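Local structure of erythromycin dehydratase (Saccharopolyspora erythraea, 3EL6) at residues 181-186 with 233-238. The protein probably catalyses dehydration of a beta-hydroxyacyl chain during polyketide assembly, as the dehydratase domain of the erythromycin synthase DEBS 2. Residues are numbered along the deposited sequence; the frame is centred on the assembly and turned at random.
Sequences DHYDGL and VAQTLS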
loop_
_atom_site.group_PDB
_atom_site.type_symbol
_atom_site.label_atom_id
_atom_site.label_comp_id
_atom_site.label_asym_id
_atom_site.label_seq_id
_atom_site.Cartn_x
_atom_site.Cartn_y
_atom_site.Cartn_z
ATOM N N ASP A 181 13.793 28.923 35.139
ATOM C CA ASP A 181 14.960 28.391 34.437
ATOM C C ASP A 181 14.720 26.951 33.980
ATOM O O ASP A 181 15.653 26.158 33.862
ATOM C CB ASP A 181 16.199 28.458 35.318
ATOM C CG ASP A 181 15.937 27.901 36.695
ATOM O OD1 ASP A 181 15.420 26.742 36.761
ATOM O OD2 ASP A 181 16.223 28.637 37.694
ATOM N N HIS A 182 13.457 26.613 33.759
ATOM C CA HIS A 182 13.134 25.234 33.346
ATOM C C HIS A 182 13.894 24.862 32.071
ATOM O O HIS A 182 14.576 23.850 32.044
ATOM C CB HIS A 182 11.613 25.072 33.139
ATOM C CG HIS A 182 11.232 23.712 32.628
ATOM N ND1 HIS A 182 11.217 22.596 33.430
ATOM C CD2 HIS A 182 10.935 23.279 31.376
ATOM C CE1 HIS A 182 10.878 21.532 32.709
ATOM N NE2 HIS A 182 10.702 21.924 31.456
ATOM N N TYR A 183 13.778 25.681 31.022
ATOM C CA TYR A 183 14.360 25.343 29.706
ATOM C C TYR A 183 15.875 25.547 29.700
ATOM O O TYR A 183 16.618 24.821 29.019
ATOM C CB TYR A 183 13.653 26.099 28.564
ATOM C CG TYR A 183 12.254 25.545 28.317
ATOM C CD1 TYR A 183 12.086 24.271 27.742
ATOM C CD2 TYR A 183 11.114 26.250 28.732
ATOM C CE1 TYR A 183 10.800 23.721 27.565
ATOM C CE2 TYR A 183 9.814 25.707 28.557
ATOM C CZ TYR A 183 9.687 24.443 27.961
ATOM O OH TYR A 183 8.445 23.931 27.795
ATOM N N ASP A 184 16.329 26.520 30.502
ATOM C CA ASP A 184 17.772 26.732 30.716
ATOM C C ASP A 184 18.387 25.501 31.345
ATOM O O ASP A 184 19.382 24.974 30.856
ATOM C CB ASP A 184 18.031 27.950 31.607
ATOM C CG ASP A 184 17.647 29.264 30.941
ATOM O OD1 ASP A 184 17.772 29.360 29.702
ATOM O OD2 ASP A 184 17.221 30.219 31.667
ATOM N N GLY A 185 17.793 25.041 32.438
ATOM C CA GLY A 185 18.209 23.804 33.080
ATOM C C GLY A 185 18.292 22.650 32.086
ATOM O O GLY A 185 19.300 21.918 32.030
ATOM N N LEU A 186 17.226 22.451 31.311
ATOM C CA LEU A 186 17.234 21.355 30.355
ATOM C C LEU A 186 18.359 21.496 29.328
ATOM O O LEU A 186 19.053 20.508 29.009
ATOM C CB LEU A 186 15.870 21.215 29.677
ATOM C CG LEU A 186 14.838 20.501 30.542
ATOM C CD1 LEU A 186 13.510 20.524 29.834
ATOM C CD2 LEU A 186 15.268 19.083 30.760
ATOM N N VAL A 233 2.917 18.552 25.885
ATOM C CA VAL A 233 2.145 17.722 26.841
ATOM C C VAL A 233 2.998 16.661 27.512
ATOM O O VAL A 233 2.951 16.512 28.733
ATOM C CB VAL A 233 0.956 17.042 26.139
ATOM C CG1 VAL A 233 0.335 15.997 27.022
ATOM C CG2 VAL A 233 -0.053 18.094 25.727
ATOM N N ALA A 234 3.788 15.928 26.732
ATOM C CA ALA A 234 4.731 14.973 27.285
ATOM C C ALA A 234 5.800 15.631 28.137
ATOM O O ALA A 234 6.360 15.014 29.081
ATOM C CB ALA A 234 5.389 14.150 26.122
ATOM N N GLN A 235 6.122 16.883 27.819
ATOM C CA GLN A 235 7.095 17.601 28.674
ATOM C C GLN A 235 6.656 17.715 30.130
ATOM O O GLN A 235 7.499 17.898 30.984
ATOM C CB GLN A 235 7.435 18.983 28.128
ATOM C CG GLN A 235 8.327 19.009 26.884
ATOM C CD GLN A 235 8.469 20.453 26.412
ATOM O OE1 GLN A 235 8.604 21.344 27.249
ATOM N NE2 GLN A 235 8.341 20.699 25.089
ATOM N N THR A 236 5.362 17.580 30.403
ATOM C CA THR A 236 4.927 17.708 31.780
ATOM C C THR A 236 5.588 16.629 32.654
ATOM O O THR A 236 5.677 16.785 33.890
ATOM C CB THR A 236 3.421 17.687 31.935
ATOM O OG1 THR A 236 2.926 16.407 31.520
ATOM C CG2 THR A 236 2.737 18.797 31.051
ATOM N N LEU A 237 6.031 15.511 32.045
ATOM C CA LEU A 237 6.655 14.455 32.836
ATOM C C LEU A 237 7.950 14.932 33.477
ATOM O O LEU A 237 8.397 14.354 34.485
ATOM C CB LEU A 237 6.936 13.191 31.999
ATOM C CG LEU A 237 5.744 12.187 31.967
ATOM C CD1 LEU A 237 4.500 12.773 31.406
ATOM C CD2 LEU A 237 6.104 10.852 31.195
ATOM N N SER A 238 8.571 15.965 32.908
ATOM C CA SER A 238 9.794 16.498 33.482
ATOM C C SER A 238 9.558 17.283 34.785
ATOM O O SER A 238 10.510 17.542 35.531
ATOM C CB SER A 238 10.546 17.370 32.467
ATOM O OG SER A 238 9.927 18.658 32.334
HETATM O O HOH W 1 10.379 20.436 29.249
#
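The Tyr183 hydroxyl meets the amide oxygen of Gln235 between two short helical segments, the two side chains crossing at about a right angle. From CB, Gln235 reaches toward 181-186: CG lies anti to the carbonyl carbon (chi1 -73°), and the chain runs on extended to Gln235 CD, which stays 3.7 Å from Tyr183 OH. OE1 makes the contact. Gln235 OE1 accepts a 2.6 Å hydrogen bond from Tyr183 OH, which arrives in the carbonyl plane at a C=O...donor angle of 147°. Gln235 OE1 also lies at the edge of the phenol ring, 3.3 Å from Tyr183 CE1. Ring and amide planes stand almost perpendicular. Water 1 donates a second hydrogen bond to Gln235 OE1 (2.8 Å) and is itself hydrogen-bonded to His182 NE2, at the edge of the imidazole. The other amide atom, Gln235 NE2, donates to Phe197 O and Asp231 OD2; bonds at both OE1 and NE2 therefore fix the rotation of this buried amide. Tyr183 OH is also bonded to Leu200 N, which ties the hydroxyl to strand 200-206. Within its own segment, His182 lays CD2 over the centre of the Tyr183 ring, 3.6 Å above its plane. With CG anti to the backbone N (chi1 176°), the imidazole edge meets the other segment: His182 CE1 is 3.1 Å from Ser238 OG. That serine hydroxyl turns back to its own backbone and donates to Gln235 O, which Ser238 N also uses. Thus direct and water-mediated polar bonds join helix 182-188 to segment 233-238, where Val233 and Thr236 pack on strands 266-273 and 278-284: a helix against antiparallel strands, consistent with the double-hotdog fold of the dehydratase.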